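Mandelate racemase/muconate lactonizing protein (Thermobispora bispora, PDB 3VC5) probably dehydrates D-glucarate to 5-dehydro-4-deoxy-D-glucarate with the help of magnesium, as an enolase-superfamily member of the glucarate dehydratase subfamily. Local coordinates at residues E222-L227 with L236-N241; V259-E264 with I360-D365. All coordinates share one frame; numbering follows the deposited sequence.

Contact 1: residues E222-L227 with L236-N241; sequences EAIQAL and LRLDPN
In the beta-alpha-beta unit formed by strand 208-211, helix 217-230 and strand 236-239, Ile224 and Leu227 of the helix pack on Leu236 and Leu238 of the second strand. The axes of 222-227 and 236-239 run nearly antiparallel (164°) and come within 9.6 Å; aliphatic side chains lie between them, and no hydrogen bond crosses. Ile224 does most of the work, and its two branches have separate tasks. CG2, anti to the backbone N (CG1 at chi1 -74°), lies 4.1 Å from Leu236 CD1, while CD1 of Ile224 reaches farther along the strand, 3.8 Å from Arg237 O and 4.2 Å from Leu238 CB. The Leu236 and Ile224 side chains run alongside each other, pointing opposite ways; CD1 of Leu236 comes up against the helix backbone, 3.6 Å from Ile224 O, and meets Leu227 CB at 4.3 Å. Leu210 and Ile208 of the neighbouring strand extend this apolar layer.

Strand residues alternate: Arg237 points away from the helix, its guanidinium bound to Glu261 and Asp365, and Asp239, a magnesium ligand, forms a salt bridge with Lys211. At the strand's end, Asp239 OD1 accepts a hydrogen bond from Asn241 N at 3.3 Å, from above the carboxylate plane, closing an Asx turn. An apolar strand-helix layer is usual in beta/alpha barrels; a metal ligand at a strand's C-terminal end, like Asp239, is characteristic of the enolase superfamily.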
loop_
_atom_site.group_PDB
_atom_site.type_symbol
_atom_site.label_atom_id
_atom_site.label_comp_id
_atom_site.label_asym_id
_atom_site.label_seq_id
_atom_site.Cartn_x
_atom_site.Cartn_y
_atom_site.Cartn_z
ATOM N N GLU A 222 31.886 14.137 18.813
ATOM C CA GLU A 222 33.299 13.819 18.637
ATOM C C GLU A 222 33.485 12.424 18.036
ATOM O O GLU A 222 34.327 12.233 17.143
ATOM C CB GLU A 222 34.040 13.864 19.973
ATOM C CG GLU A 222 34.361 15.232 20.506
ATOM C CD GLU A 222 35.224 15.138 21.746
ATOM O OE1 GLU A 222 36.155 14.301 21.750
ATOM O OE2 GLU A 222 34.972 15.888 22.713
ATOM N N ALA A 223 32.712 11.450 18.544
ATOM C CA ALA A 223 32.762 10.075 18.038
ATOM C C ALA A 223 32.334 10.025 16.570
ATOM O O ALA A 223 32.943 9.334 15.743
ATOM C CB ALA A 223 31.868 9.183 18.859
ATOM N N ILE A 224 31.256 10.732 16.247
ATOM C CA ILE A 224 30.829 10.828 14.848
ATOM C C ILE A 224 31.943 11.400 13.967
ATOM O O ILE A 224 32.223 10.885 12.882
ATOM C CB ILE A 224 29.550 11.691 14.699
ATOM C CG1 ILE A 224 28.326 10.916 15.200
ATOM C CG2 ILE A 224 29.361 12.124 13.246
ATOM C CD1 ILE A 224 28.022 9.636 14.403
ATOM N N GLN A 225 32.593 12.463 14.423
ATOM C CA GLN A 225 33.680 13.025 13.642
ATOM C C GLN A 225 34.847 12.059 13.472
ATOM O O GLN A 225 35.478 12.001 12.411
ATOM C CB GLN A 225 34.155 14.325 14.285
ATOM C CG GLN A 225 33.302 15.504 13.917
ATOM C CD GLN A 225 33.562 15.955 12.486
ATOM O OE1 GLN A 225 32.863 16.822 11.963
ATOM N NE2 GLN A 225 34.574 15.360 11.846
ATOM N N ALA A 226 35.144 11.314 14.526
ATOM C CA ALA A 226 36.204 10.317 14.462
ATOM C C ALA A 226 35.861 9.208 13.477
ATOM O O ALA A 226 36.757 8.653 12.818
ATOM C CB ALA A 226 36.462 9.729 15.848
ATOM N N LEU A 227 34.576 8.846 13.415
ATOM C CA LEU A 227 34.123 7.840 12.466
ATOM C C LEU A 227 34.259 8.362 11.037
ATOM O O LEU A 227 34.707 7.633 10.140
ATOM C CB LEU A 227 32.675 7.395 12.764
ATOM C CG LEU A 227 32.475 6.588 14.053
ATOM C CD1 LEU A 227 31.009 6.523 14.465
ATOM C CD2 LEU A 227 33.071 5.166 13.891
ATOM N N LEU A 236 26.860 8.230 7.658
ATOM C CA LEU A 236 26.849 8.149 9.120
ATOM C C LEU A 236 25.525 8.606 9.680
ATOM O O LEU A 236 24.947 9.567 9.170
ATOM C CB LEU A 236 27.934 9.049 9.721
ATOM C CG LEU A 236 29.376 8.783 9.294
ATOM C CD1 LEU A 236 30.319 9.731 10.024
ATOM C CD2 LEU A 236 29.760 7.346 9.550
ATOM N N ARG A 237 25.046 7.934 10.733
ATOM C CA ARG A 237 23.801 8.347 11.400
ATOM C C ARG A 237 24.077 8.423 12.879
ATOM O O ARG A 237 24.923 7.703 13.369
ATOM C CB ARG A 237 22.706 7.288 11.184
ATOM C CG ARG A 237 22.459 6.911 9.725
ATOM C CD ARG A 237 21.974 5.437 9.631
ATOM N NE ARG A 237 21.609 5.124 8.274
ATOM C CZ ARG A 237 21.002 4.011 7.885
ATOM N NH1 ARG A 237 20.688 3.881 6.598
ATOM N NH2 ARG A 237 20.729 3.030 8.764
ATOM N N LEU A 238 23.339 9.278 13.595
ATOM C CA LEU A 238 23.456 9.388 15.041
ATOM C C LEU A 238 22.051 9.328 15.615
ATOM O O LEU A 238 21.160 10.025 15.111
ATOM C CB LEU A 238 24.128 10.709 15.436
ATOM C CG LEU A 238 24.244 11.031 16.942
ATOM C CD1 LEU A 238 25.027 9.968 17.706
ATOM C CD2 LEU A 238 24.893 12.414 17.140
ATOM N N ASP A 239 21.861 8.515 16.664
ATOM C CA ASP A 239 20.521 8.203 17.178
ATOM C C ASP A 239 20.432 8.377 18.708
ATOM O O ASP A 239 20.646 7.425 19.451
ATOM C CB ASP A 239 20.168 6.754 16.789
ATOM C CG ASP A 239 18.819 6.322 17.310
ATOM O OD1 ASP A 239 17.988 7.186 17.705
ATOM O OD2 ASP A 239 18.590 5.095 17.325
ATOM N N PRO A 240 20.097 9.595 19.185
ATOM C CA PRO A 240 20.002 9.802 20.630
ATOM C C PRO A 240 18.679 9.355 21.302
ATOM O O PRO A 240 18.521 9.551 22.506
ATOM C CB PRO A 240 20.194 11.325 20.793
ATOM C CG PRO A 240 20.586 11.840 19.459
ATOM C CD PRO A 240 20.089 10.870 18.446
ATOM N N ASN A 241 17.752 8.750 20.549
ATOM C CA ASN A 241 16.470 8.315 21.107
ATOM C C ASN A 241 15.796 9.385 21.985
ATOM O O ASN A 241 15.336 9.091 23.097
ATOM C CB ASN A 241 16.592 6.989 21.873
ATOM C CG ASN A 241 16.742 5.800 20.958
ATOM O OD1 ASN A 241 17.818 5.179 20.905
ATOM N ND2 ASN A 241 15.662 5.447 20.234
#

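Contact 2: residues V259-E264 with I360-D365; sequences VLEYLE and ITHACD
His362 ND1 donates to Glu261 OE2 over 2.7 Å in an almost straight bond, 178° at the hydrogen. The oxygen lies in the plane of the imidazole, yet ND1 comes from 43° above the carboxylate. Glu261 reaches this far because its CG stands anti to the backbone N and the chain stays extended beyond it. The same OE2 takes a second hydrogen bond, from water 1 at 2.8 Å, and this water in turn accepts from Ala363 N, so OE2 holds the His362 ring directly and the loop backbone through the water. Beside this pair, Tyr262 turns its edge toward the face of His362 in a T-shaped stack, centroids 5.9 Å apart and planes at 70°.

Here residues 261-264, which run into a barrel strand, meet the loop between helix 344-355 and strand 388-390, and Glu264 is a magnesium ligand of the active site. Water 2 joins the two sides there: it accepts from Tyr262 OH at 2.6 Å and donates to Glu264 OE1 at 2.7 Å and to Asp365 OD2 at 2.9 Å, probably easing the repulsion between the acids.

Farther out, Lys209 forms salt bridges with both Glu264 and Asp365, Ser165 and Arg237 hold Asp365 OD1, Ser336 bonds Tyr262 OH, and Glu334 OE1 is hydrogen-bonded to His362 NE2; with a carboxylate at each ring nitrogen, the imidazole is probably protonated.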
loop_
_atom_site.group_PDB
_atom_site.type_symbol
_atom_site.label_atom_id
_atom_site.label_comp_id
_atom_site.label_asym_id
_atom_site.label_seq_id
_atom_site.Cartn_x
_atom_site.Cartn_y
_atom_site.Cartn_z
ATOM N N VAL A 259 27.947 15.992 7.541
ATOM C CA VAL A 259 28.533 14.759 8.093
ATOM C C VAL A 259 27.528 13.597 8.203
ATOM O O VAL A 259 27.907 12.436 8.019
ATOM C CB VAL A 259 29.228 15.017 9.462
ATOM C CG1 VAL A 259 29.936 13.770 9.956
ATOM C CG2 VAL A 259 30.221 16.173 9.359
ATOM N N LEU A 260 26.261 13.896 8.496
ATOM C CA LEU A 260 25.234 12.841 8.714
ATOM C C LEU A 260 24.315 12.589 7.504
ATOM O O LEU A 260 23.835 13.536 6.870
ATOM C CB LEU A 260 24.365 13.190 9.940
ATOM C CG LEU A 260 25.058 13.288 11.305
ATOM C CD1 LEU A 260 24.079 13.770 12.368
ATOM C CD2 LEU A 260 25.741 11.969 11.744
ATOM N N GLU A 261 24.072 11.316 7.198
ATOM C CA GLU A 261 23.029 10.890 6.262
ATOM C C GLU A 261 21.693 11.407 6.821
ATOM O O GLU A 261 20.850 11.936 6.085
ATOM C CB GLU A 261 23.018 9.351 6.156
ATOM C CG GLU A 261 21.969 8.773 5.219
ATOM C CD GLU A 261 21.947 7.251 5.222
ATOM O OE1 GLU A 261 22.473 6.632 6.181
ATOM O OE2 GLU A 261 21.403 6.660 4.250
ATOM N N TYR A 262 21.511 11.238 8.134
ATOM C CA TYR A 262 20.346 11.767 8.851
ATOM C C TYR A 262 20.597 11.789 10.361
ATOM O O TYR A 262 21.483 11.070 10.870
ATOM C CB TYR A 262 19.031 11.030 8.485
ATOM C CG TYR A 262 18.945 9.519 8.638
ATOM C CD1 TYR A 262 18.817 8.699 7.501
ATOM C CD2 TYR A 262 18.933 8.899 9.902
ATOM C CE1 TYR A 262 18.690 7.338 7.616
ATOM C CE2 TYR A 262 18.823 7.497 10.020
ATOM C CZ TYR A 262 18.685 6.736 8.862
ATOM O OH TYR A 262 18.555 5.361 8.919
ATOM N N LEU A 263 19.849 12.637 11.070
ATOM C CA LEU A 263 19.926 12.717 12.525
ATOM C C LEU A 263 18.620 12.079 13.043
ATOM O O LEU A 263 17.533 12.567 12.769
ATOM C CB LEU A 263 20.076 14.189 12.981
ATOM C CG LEU A 263 20.051 14.493 14.482
ATOM C CD1 LEU A 263 21.153 13.689 15.219
ATOM C CD2 LEU A 263 20.190 16.021 14.755
ATOM N N GLU A 264 18.736 10.997 13.795
ATOM C CA GLU A 264 17.584 10.162 14.126
ATOM C C GLU A 264 17.087 10.472 15.535
ATOM O O GLU A 264 17.846 10.366 16.500
ATOM C CB GLU A 264 18.045 8.705 14.056
ATOM C CG GLU A 264 16.971 7.691 14.232
ATOM C CD GLU A 264 17.518 6.292 14.012
ATOM O OE1 GLU A 264 18.348 6.118 13.108
ATOM O OE2 GLU A 264 17.116 5.375 14.733
ATOM N N ILE A 360 12.484 1.471 -0.066
ATOM C CA ILE A 360 13.409 1.259 1.037
ATOM C C ILE A 360 14.790 1.329 0.407
ATOM O O ILE A 360 15.313 0.332 -0.103
ATOM C CB ILE A 360 13.170 -0.055 1.815
ATOM C CG1 ILE A 360 11.755 -0.042 2.443
ATOM C CG2 ILE A 360 14.287 -0.214 2.882
ATOM C CD1 ILE A 360 11.345 -1.346 3.137
ATOM N N THR A 361 15.357 2.531 0.437
ATOM C CA THR A 361 16.571 2.855 -0.324
ATOM C C THR A 361 17.771 3.192 0.563
ATOM O O THR A 361 18.893 3.305 0.081
ATOM C CB THR A 361 16.298 4.038 -1.300
ATOM O OG1 THR A 361 15.603 5.082 -0.599
ATOM C CG2 THR A 361 15.454 3.566 -2.474
ATOM N N HIS A 362 17.537 3.353 1.863
ATOM C CA HIS A 362 18.616 3.573 2.815
ATOM C C HIS A 362 19.021 2.224 3.398
ATOM O O HIS A 362 18.204 1.293 3.422
ATOM C CB HIS A 362 18.149 4.523 3.929
ATOM C CG HIS A 362 17.882 5.915 3.452
ATOM N ND1 HIS A 362 18.846 6.904 3.440
ATOM C CD2 HIS A 362 16.761 6.481 2.946
ATOM C CE1 HIS A 362 18.319 8.028 2.977
ATOM N NE2 HIS A 362 17.056 7.795 2.660
ATOM N N ALA A 363 20.258 2.104 3.874
ATOM C CA ALA A 363 20.712 0.851 4.520
ATOM C C ALA A 363 19.790 0.554 5.696
ATOM O O ALA A 363 19.412 1.469 6.436
ATOM C CB ALA A 363 22.157 0.970 5.012
ATOM N N CYS A 364 19.387 -0.708 5.859
ATOM C CA CYS A 364 18.563 -1.071 7.006
ATOM C C CYS A 364 19.408 -1.283 8.246
ATOM O O CYS A 364 20.573 -1.710 8.166
ATOM C CB CYS A 364 17.783 -2.375 6.744
ATOM S SG CYS A 364 16.631 -2.336 5.355
ATOM N N ASP A 365 18.804 -1.062 9.415
ATOM C CA ASP A 365 19.495 -1.369 10.675
ATOM C C ASP A 365 19.361 -2.845 11.002
ATOM O O ASP A 365 18.366 -3.467 10.652
ATOM C CB ASP A 365 18.922 -0.542 11.820
ATOM C CG ASP A 365 19.283 0.929 11.711
ATOM O OD1 ASP A 365 20.197 1.283 10.937
ATOM O OD2 ASP A 365 18.583 1.736 12.359
HETATM O O HOH W 1 22.316 4.156 3.534
HETATM O O HOH W 2 19.142 4.303 11.253
#

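Contact 1 and contact 2, with centres about 12 Å apart, meet on neighbouring parallel strands, 236-239 and 262-264, of one barrel. Arg237 is the joint: its NE forms a 2.7 Å salt bridge with Glu261 OE1, while its NH1 lies 2.7 Å from Ala363 O, probably as a hydrogen bond. One cation thus ties together both segments of contact 2. At the strand ends each contact supplies a magnesium ligand, Asp239 and Glu264, whose side chains approach to about 3 Å; Asn287 completes this trio, although this chain holds no magnesium in the model. Lys211, predicted to be a proton acceptor, has its side chain about 7 Å from that of Leu238 in contact 1.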